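Side-chain contacts in conserved hypothetical protein (PDB 2HQY), which is of unknown function but binds coenzyme A and probably acts as an acyl- or aminoacyl-transferase of the phosphatidylglycerol lysyltransferase C-terminal family: residues A[125-128]-A[129-133]; A[136-139]-A[140-143]. All blocks are in the same frame, centred on the assembly; numbering follows the deposited sequence.

Contact 1 of 2, residues A[125-128]-A[129-133]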
ATOM      1  N   TYR A 125      -7.728  25.770 -12.981  1.00 16.96           N
ATOM      2  CA  TYR A 125      -7.701  27.227 -12.861  1.00 17.39           C
ATOM      3  C   TYR A 125      -6.473  27.780 -13.579  1.00 17.27           C
ATOM      4  O   TYR A 125      -5.502  27.052 -13.798  1.00 17.78           O
ATOM      5  CB  TYR A 125      -7.583  27.590 -11.379  1.00 16.71           C
ATOM      6  CG  TYR A 125      -8.667  27.007 -10.498  1.00 16.87           C
ATOM      7  CD1 TYR A 125      -9.856  27.708 -10.249  1.00 16.50           C
ATOM      8  CD2 TYR A 125      -8.490  25.759  -9.902  1.00 16.29           C
ATOM      9  CE1 TYR A 125     -10.846  27.161  -9.425  1.00 15.53           C
ATOM     10  CE2 TYR A 125      -9.456  25.200  -9.101  1.00 16.14           C
ATOM     11  CZ  TYR A 125     -10.611  25.894  -8.854  1.00 15.81           C
ATOM     12  OH  TYR A 125     -11.511  25.301  -8.027  1.00 16.07           O
ATOM     13  N   LEU A 126      -6.518  29.053 -13.954  1.00 17.51           N
ATOM     14  CA  LEU A 126      -5.325  29.750 -14.448  1.00 17.31           C
ATOM     15  C   LEU A 126      -4.458  30.099 -13.254  1.00 16.67           C
ATOM     16  O   LEU A 126      -4.943  30.674 -12.280  1.00 17.52           O
ATOM     17  CB  LEU A 126      -5.694  31.042 -15.165  1.00 16.72           C
ATOM     18  CG  LEU A 126      -6.481  30.889 -16.481  1.00 17.89           C
ATOM     19  CD1 LEU A 126      -6.967  32.232 -17.041  1.00 19.80           C
ATOM     20  CD2 LEU A 126      -5.649  30.108 -17.514  1.00 19.62           C
ATOM     21  N   ARG A 127      -3.174  29.772 -13.326  1.00 17.85           N
ATOM     22  CA  ARG A 127      -2.227  30.207 -12.289  1.00 17.67           C
ATOM     23  C   ARG A 127      -2.261  31.727 -12.133  1.00 18.63           C
ATOM     24  O   ARG A 127      -2.199  32.238 -11.018  1.00 19.29           O
ATOM     25  CB  ARG A 127      -0.810  29.730 -12.622  1.00 18.21           C
ATOM     26  CG  ARG A 127       0.218  29.910 -11.489  1.00 20.43           C
ATOM     27  CD  ARG A 127       1.621  30.176 -12.043  1.00 22.90           C
ATOM     28  NE  ARG A 127       1.748  31.597 -12.279  1.00 32.31           N
ATOM     29  CZ  ARG A 127       2.274  32.468 -11.420  1.00 31.59           C
ATOM     30  NH1 ARG A 127       2.787  32.078 -10.254  1.00 33.44           N
ATOM     31  NH2 ARG A 127       2.309  33.738 -11.753  1.00 34.48           N
ATOM     32  N   SER A 128      -2.354  32.436 -13.256  1.00 19.11           N
ATOM     33  CA  SER A 128      -2.501  33.888 -13.266  1.00 20.54           C
ATOM     34  C   SER A 128      -3.687  34.407 -12.424  1.00 20.43           C
ATOM     35  O   SER A 128      -3.526  35.407 -11.708  1.00 22.11           O
ATOM     36  CB  SER A 128      -2.499  34.449 -14.706  1.00 19.81           C
ATOM     37  OG  SER A 128      -3.560  33.946 -15.493  1.00 21.36           O
ATOM     38  N   ASP A 129      -4.832  33.719 -12.454  1.00 19.29           N
ATOM     39  CA  ASP A 129      -5.981  34.100 -11.627  1.00 18.62           C
ATOM     40  C   ASP A 129      -5.705  33.889 -10.135  1.00 18.74           C
ATOM     41  O   ASP A 129      -5.899  34.788  -9.318  1.00 18.89           O
ATOM     42  CB  ASP A 129      -7.213  33.289 -12.018  1.00 18.43           C
ATOM     43  CG  ASP A 129      -7.839  33.747 -13.335  1.00 20.20           C
ATOM     44  OD1 ASP A 129      -7.619  34.910 -13.761  1.00 17.95           O
ATOM     45  OD2 ASP A 129      -8.564  32.923 -13.938  1.00 20.98           O
ATOM     46  N   LEU A 130      -5.249  32.690  -9.789  1.00 17.94           N
ATOM     47  CA  LEU A 130      -5.045  32.330  -8.380  1.00 18.03           C
ATOM     48  C   LEU A 130      -3.884  33.105  -7.746  1.00 18.04           C
ATOM     49  O   LEU A 130      -3.917  33.378  -6.540  1.00 18.73           O
ATOM     50  CB  LEU A 130      -4.878  30.813  -8.234  1.00 17.43           C
ATOM     51  CG  LEU A 130      -6.088  29.966  -8.686  1.00 17.93           C
ATOM     52  CD1 LEU A 130      -5.877  28.468  -8.341  1.00 19.08           C
ATOM     53  CD2 LEU A 130      -7.400  30.467  -8.082  1.00 18.99           C
ATOM     54  N   ALA A 131      -2.874  33.471  -8.549  1.00 17.73           N
ATOM     55  CA  ALA A 131      -1.690  34.197  -8.015  1.00 18.45           C
ATOM     56  C   ALA A 131      -1.945  35.697  -7.843  1.00 19.32           C
ATOM     57  O   ALA A 131      -1.245  36.375  -7.073  1.00 20.31           O
ATOM     58  CB  ALA A 131      -0.477  33.972  -8.925  1.00 18.02           C
ATOM     59  N   THR A 132      -2.903  36.235  -8.602  1.00 18.96           N
ATOM     60  CA  THR A 132      -3.135  37.696  -8.588  1.00 19.40           C
ATOM     61  C   THR A 132      -4.503  38.071  -7.993  1.00 19.78           C
ATOM     62  O   THR A 132      -4.680  39.177  -7.473  1.00 19.96           O
ATOM     63  CB  THR A 132      -3.048  38.316 -10.008  1.00 19.44           C
ATOM     64  OG1 THR A 132      -4.134  37.823 -10.796  1.00 20.87           O
ATOM     65  CG2 THR A 132      -1.750  37.978 -10.693  1.00 20.45           C
ATOM     66  N   LEU A 133      -5.468  37.162  -8.091  1.00 20.42           N
ATOM     67  CA  LEU A 133      -6.879  37.426  -7.753  1.00 20.74           C
ATOM     68  C   LEU A 133      -7.401  38.736  -8.363  1.00 21.60           C
ATOM     69  O   LEU A 133      -8.152  39.470  -7.736  1.00 22.25           O
ATOM     70  CB  LEU A 133      -7.112  37.378  -6.244  1.00 20.92           C
ATOM     71  CG  LEU A 133      -6.648  36.069  -5.595  1.00 22.43           C
ATOM     72  CD1 LEU A 133      -6.640  36.218  -4.074  1.00 22.59           C
ATOM     73  CD2 LEU A 133      -7.538  34.924  -6.056  1.00 21.80           C
TER
HETATM   74  O   HOH W   1      -9.106  30.332 -13.127  1.00 25.27           O

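Contact 2 of 2, residues A[136-139]-A[140-143]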
ATOM      1  N   LYS A 136     -13.153  41.724 -11.239  1.00 22.17           N
ATOM      2  CA  LYS A 136     -14.422  41.685 -10.511  1.00 22.99           C
ATOM      3  C   LYS A 136     -14.767  40.316  -9.913  1.00 23.33           C
ATOM      4  O   LYS A 136     -15.198  40.227  -8.759  1.00 24.19           O
ATOM      5  CB  LYS A 136     -15.576  42.167 -11.411  1.00 22.93           C
ATOM      6  CG  LYS A 136     -16.868  42.428 -10.637  1.00 23.89           C
ATOM      7  CD  LYS A 136     -18.031  42.872 -11.535  1.00 24.68           C
ATOM      8  CE  LYS A 136     -18.811  41.655 -12.023  1.00 26.49           C
ATOM      9  NZ  LYS A 136     -19.890  42.043 -12.929  1.00 27.23           N
ATOM     10  N   LYS A 137     -14.555  39.250 -10.678  1.00 23.43           N
ATOM     11  CA  LYS A 137     -14.929  37.908 -10.213  1.00 23.55           C
ATOM     12  C   LYS A 137     -14.130  37.392  -9.012  1.00 23.82           C
ATOM     13  O   LYS A 137     -14.554  36.442  -8.352  1.00 24.16           O
ATOM     14  CB  LYS A 137     -14.930  36.885 -11.355  1.00 24.01           C
ATOM     15  CG  LYS A 137     -13.593  36.605 -11.995  1.00 24.13           C
ATOM     16  CD  LYS A 137     -13.765  35.515 -13.035  1.00 27.98           C
ATOM     17  CE  LYS A 137     -12.783  35.688 -14.182  1.00 29.38           C
ATOM     18  NZ  LYS A 137     -12.994  34.609 -15.192  1.00 28.98           N
ATOM     19  N   PHE A 138     -12.989  38.021  -8.737  1.00 23.78           N
ATOM     20  CA  PHE A 138     -12.163  37.651  -7.580  1.00 23.59           C
ATOM     21  C   PHE A 138     -12.210  38.663  -6.436  1.00 23.77           C
ATOM     22  O   PHE A 138     -11.382  38.598  -5.526  1.00 24.09           O
ATOM     23  CB  PHE A 138     -10.719  37.376  -8.002  1.00 23.45           C
ATOM     24  CG  PHE A 138     -10.556  36.109  -8.796  1.00 21.52           C
ATOM     25  CD1 PHE A 138     -10.613  34.861  -8.166  1.00 22.05           C
ATOM     26  CD2 PHE A 138     -10.362  36.161 -10.165  1.00 21.02           C
ATOM     27  CE1 PHE A 138     -10.468  33.685  -8.898  1.00 22.61           C
ATOM     28  CE2 PHE A 138     -10.235  34.994 -10.920  1.00 22.73           C
ATOM     29  CZ  PHE A 138     -10.283  33.750 -10.287  1.00 21.81           C
ATOM     30  N   GLN A 139     -13.177  39.591  -6.471  1.00 23.82           N
ATOM     31  CA  GLN A 139     -13.299  40.590  -5.415  1.00 23.94           C
ATOM     32  C   GLN A 139     -13.478  40.009  -4.009  1.00 23.78           C
ATOM     33  O   GLN A 139     -12.807  40.459  -3.075  1.00 24.54           O
ATOM     34  CB  GLN A 139     -14.403  41.611  -5.713  1.00 24.78           C
ATOM     35  CG  GLN A 139     -14.332  42.805  -4.764  1.00 26.47           C
ATOM     36  CD  GLN A 139     -14.785  44.075  -5.413  1.00 30.38           C
ATOM     37  OE1 GLN A 139     -15.913  44.170  -5.894  1.00 33.08           O
ATOM     38  NE2 GLN A 139     -13.903  45.074  -5.441  1.00 32.32           N
ATOM     39  N   ALA A 140     -14.370  39.027  -3.847  1.00 23.48           N
ATOM     40  CA  ALA A 140     -14.540  38.346  -2.555  1.00 23.12           C
ATOM     41  C   ALA A 140     -13.244  37.678  -2.073  1.00 23.37           C
ATOM     42  O   ALA A 140     -12.939  37.694  -0.870  1.00 23.30           O
ATOM     43  CB  ALA A 140     -15.671  37.312  -2.622  1.00 23.38           C
ATOM     44  N   LYS A 141     -12.494  37.091  -3.003  1.00 22.76           N
ATOM     45  CA  LYS A 141     -11.234  36.422  -2.637  1.00 22.71           C
ATOM     46  C   LYS A 141     -10.189  37.430  -2.150  1.00 23.23           C
ATOM     47  O   LYS A 141      -9.499  37.173  -1.172  1.00 22.53           O
ATOM     48  CB  LYS A 141     -10.695  35.557  -3.786  1.00 22.78           C
ATOM     49  CG  LYS A 141     -11.649  34.436  -4.237  1.00 22.00           C
ATOM     50  CD  LYS A 141     -12.012  33.527  -3.091  1.00 21.74           C
ATOM     51  CE  LYS A 141     -12.902  32.388  -3.549  1.00 19.14           C
ATOM     52  NZ  LYS A 141     -13.429  31.629  -2.392  1.00 19.32           N
ATOM     53  N   ARG A 142     -10.110  38.581  -2.824  1.00 23.68           N
ATOM     54  CA  ARG A 142      -9.242  39.676  -2.397  1.00 23.87           C
ATOM     55  C   ARG A 142      -9.646  40.177  -1.020  1.00 24.77           C
ATOM     56  O   ARG A 142      -8.780  40.462  -0.180  1.00 24.55           O
ATOM     57  CB  ARG A 142      -9.272  40.834  -3.397  1.00 23.85           C
ATOM     58  CG  ARG A 142      -8.580  40.530  -4.710  1.00 23.46           C
ATOM     59  CD  ARG A 142      -8.149  41.800  -5.476  1.00 23.27           C
ATOM     60  NE  ARG A 142      -9.257  42.711  -5.774  1.00 23.21           N
ATOM     61  CZ  ARG A 142     -10.199  42.516  -6.700  1.00 22.30           C
ATOM     62  NH1 ARG A 142     -10.204  41.421  -7.456  1.00 21.79           N
ATOM     63  NH2 ARG A 142     -11.156  43.423  -6.870  1.00 22.44           N
ATOM     64  N   ASN A 143     -10.952  40.273  -0.783  1.00 25.34           N
ATOM     65  CA  ASN A 143     -11.470  40.676   0.524  0.50 25.39           C
ATOM     66  C   ASN A 143     -11.009  39.754   1.664  1.00 25.40           C
ATOM     67  O   ASN A 143     -10.660  40.238   2.747  1.00 25.46           O
ATOM     68  CB  ASN A 143     -13.001  40.774   0.491  0.50 25.36           C
ATOM     69  CG  ASN A 143     -13.506  41.921  -0.385  0.50 25.10           C
ATOM     70  OD1 ASN A 143     -12.739  42.785  -0.815  0.50 24.42           O
ATOM     71  ND2 ASN A 143     -14.806  41.930  -0.647  0.50 25.29           N
TER
HETATM   72  O   HOH W   2     -16.180  38.542  -6.336  1.00 48.34           O
HETATM   73  O   HOH W   3     -14.401  36.351  -5.403  1.00 44.47           O

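Contact 1 of 2, residues A[125-128]-A[129-133]
Leu130 slants across the root of Tyr125, its methyl CD1 resting 3.6 Å from Tyr125 CB and meeting the start of the ring obliquely. The tyrosine ring then runs on away from the helix, and its OH is hydrogen-bonded to the Lys279 carbonyl. Asp129 lies obliquely across Leu126: carboxylate oxygen OD2 of Asp129 is 3.6 Å from both CB and CD1 of Leu126. With CG turned beside its own backbone N (chi1 -75°), Asp129 reaches back to the strand end, where a water receives the Leu126 N-H and donates to Asp129 OD2 at 2.8 Å. A leucine in place of Asp129 would probably leave the water that takes the Leu126 N-H without its carboxylate acceptor, and the link from strand end to helix broken. The CB of Arg127 points away from 129-133, yet its guanidinium lies with one face over Ala131 CB, which stands 3.7 Å from that plane and toward its rim. The guanidinium continues to the Ile257 carbonyl, through a weak hydrogen bond from NH1. Near the end of the helix, with OG1 set between its own N and carbonyl carbon (chi1 67°), Thr132 turns the hydroxyl to the preceding turn, where it donates to Ser128 O at 2.7 Å, the donor tilted 20° from the carbonyl plane. The same oxygen takes a weak bond from Thr132 N. Backbone bonds close the first turn: Leu130 N reaches Leu126 O at 3.2 Å in a nearly straight bond, and Ala131 N reaches Arg127 O. The arrangement is a strand-to-helix junction with Leu126 as N-cap residue: strand 122-126 passes directly into the short helix 127-132, whose end is marked by Leu133, the first residue beyond it, with positive phi, consistent with the acetyltransferase-like fold of this clan.

Contact 2 of 2, residues A[136-139]-A[140-143]
Backbone hydrogen bonds from Arg142 and Asn143 to the residues four places earlier set up the first helical turn. Arg142 N donates to Phe138 O at 3.0 Å, with an N-H...O angle of 164°, and Asn143 N donates to Gln139 O at the same length. Two waters serve the leading N-H groups. One accepts from Ala140 N and donates to Lys136 O; the other accepts from Lys141 N and donates to Lys137 O at 3.0 Å, so each bridges the incoming 3-10 turn to the helix. Among the polar side chains, Arg142 folds back along the turn. Its chain bends at chi3 (-58°), which brings one guanidinium face over Gln139 CA, 3.5 Å above the plane and toward its rim. From there NH1 bonds the carbonyl oxygens of Leu133, the tie to contact 1, and Gly135, a double grip that probably fixes the rotation of the group. The Gln139 amide crosses beside the guanidinium obliquely, their planes 50° apart, and Gln139 NE2 comes 3.5 Å from Arg142 NH2, both of them N-H donors, so the two merely lie side by side. Apolar contact is lighter. The aliphatic stem of Lys141 comes to the edge of the Phe138 ring, CG lying near the ring plane 4.1 Å from CD1. Beyond that stem the lysine leads away to the Ser281 hydroxyl and makes a cation-pi contact with Tyr282. Phe138 is buried, packing on Leu133 and Gln283, whereas Gln139 is exposed. The arrangement is the N-terminal first turn of an alpha-helix, 139-151, with Phe138 at the N-cap and two waters joining its leading N-H groups to the carbonyls of the 3-10 turn 136-137, which leads in from the preceding loop.

In the fold
Contacts 1 and 2 sit on consecutive helices, 127-132 and 139-151, their centres 12 Å apart on the same side of the chain's centre. They touch where the first helix ends: Phe138 CZ packs 3.6 Å from Asp129 CB, and Leu133 CD2 rests 3.9 Å from Lys141 CB, so the two ends of the loop between the helices pack against each other. Neither contact lines the coenzyme A pocket directly, since Tyr125 and Lys141 side chains each lie about 12 Å from the bound cofactor. The nearer approach is to CoA-binding Tyr246, about 8 Å from Lys141 and 11 Å from Leu133, side chain to side chain.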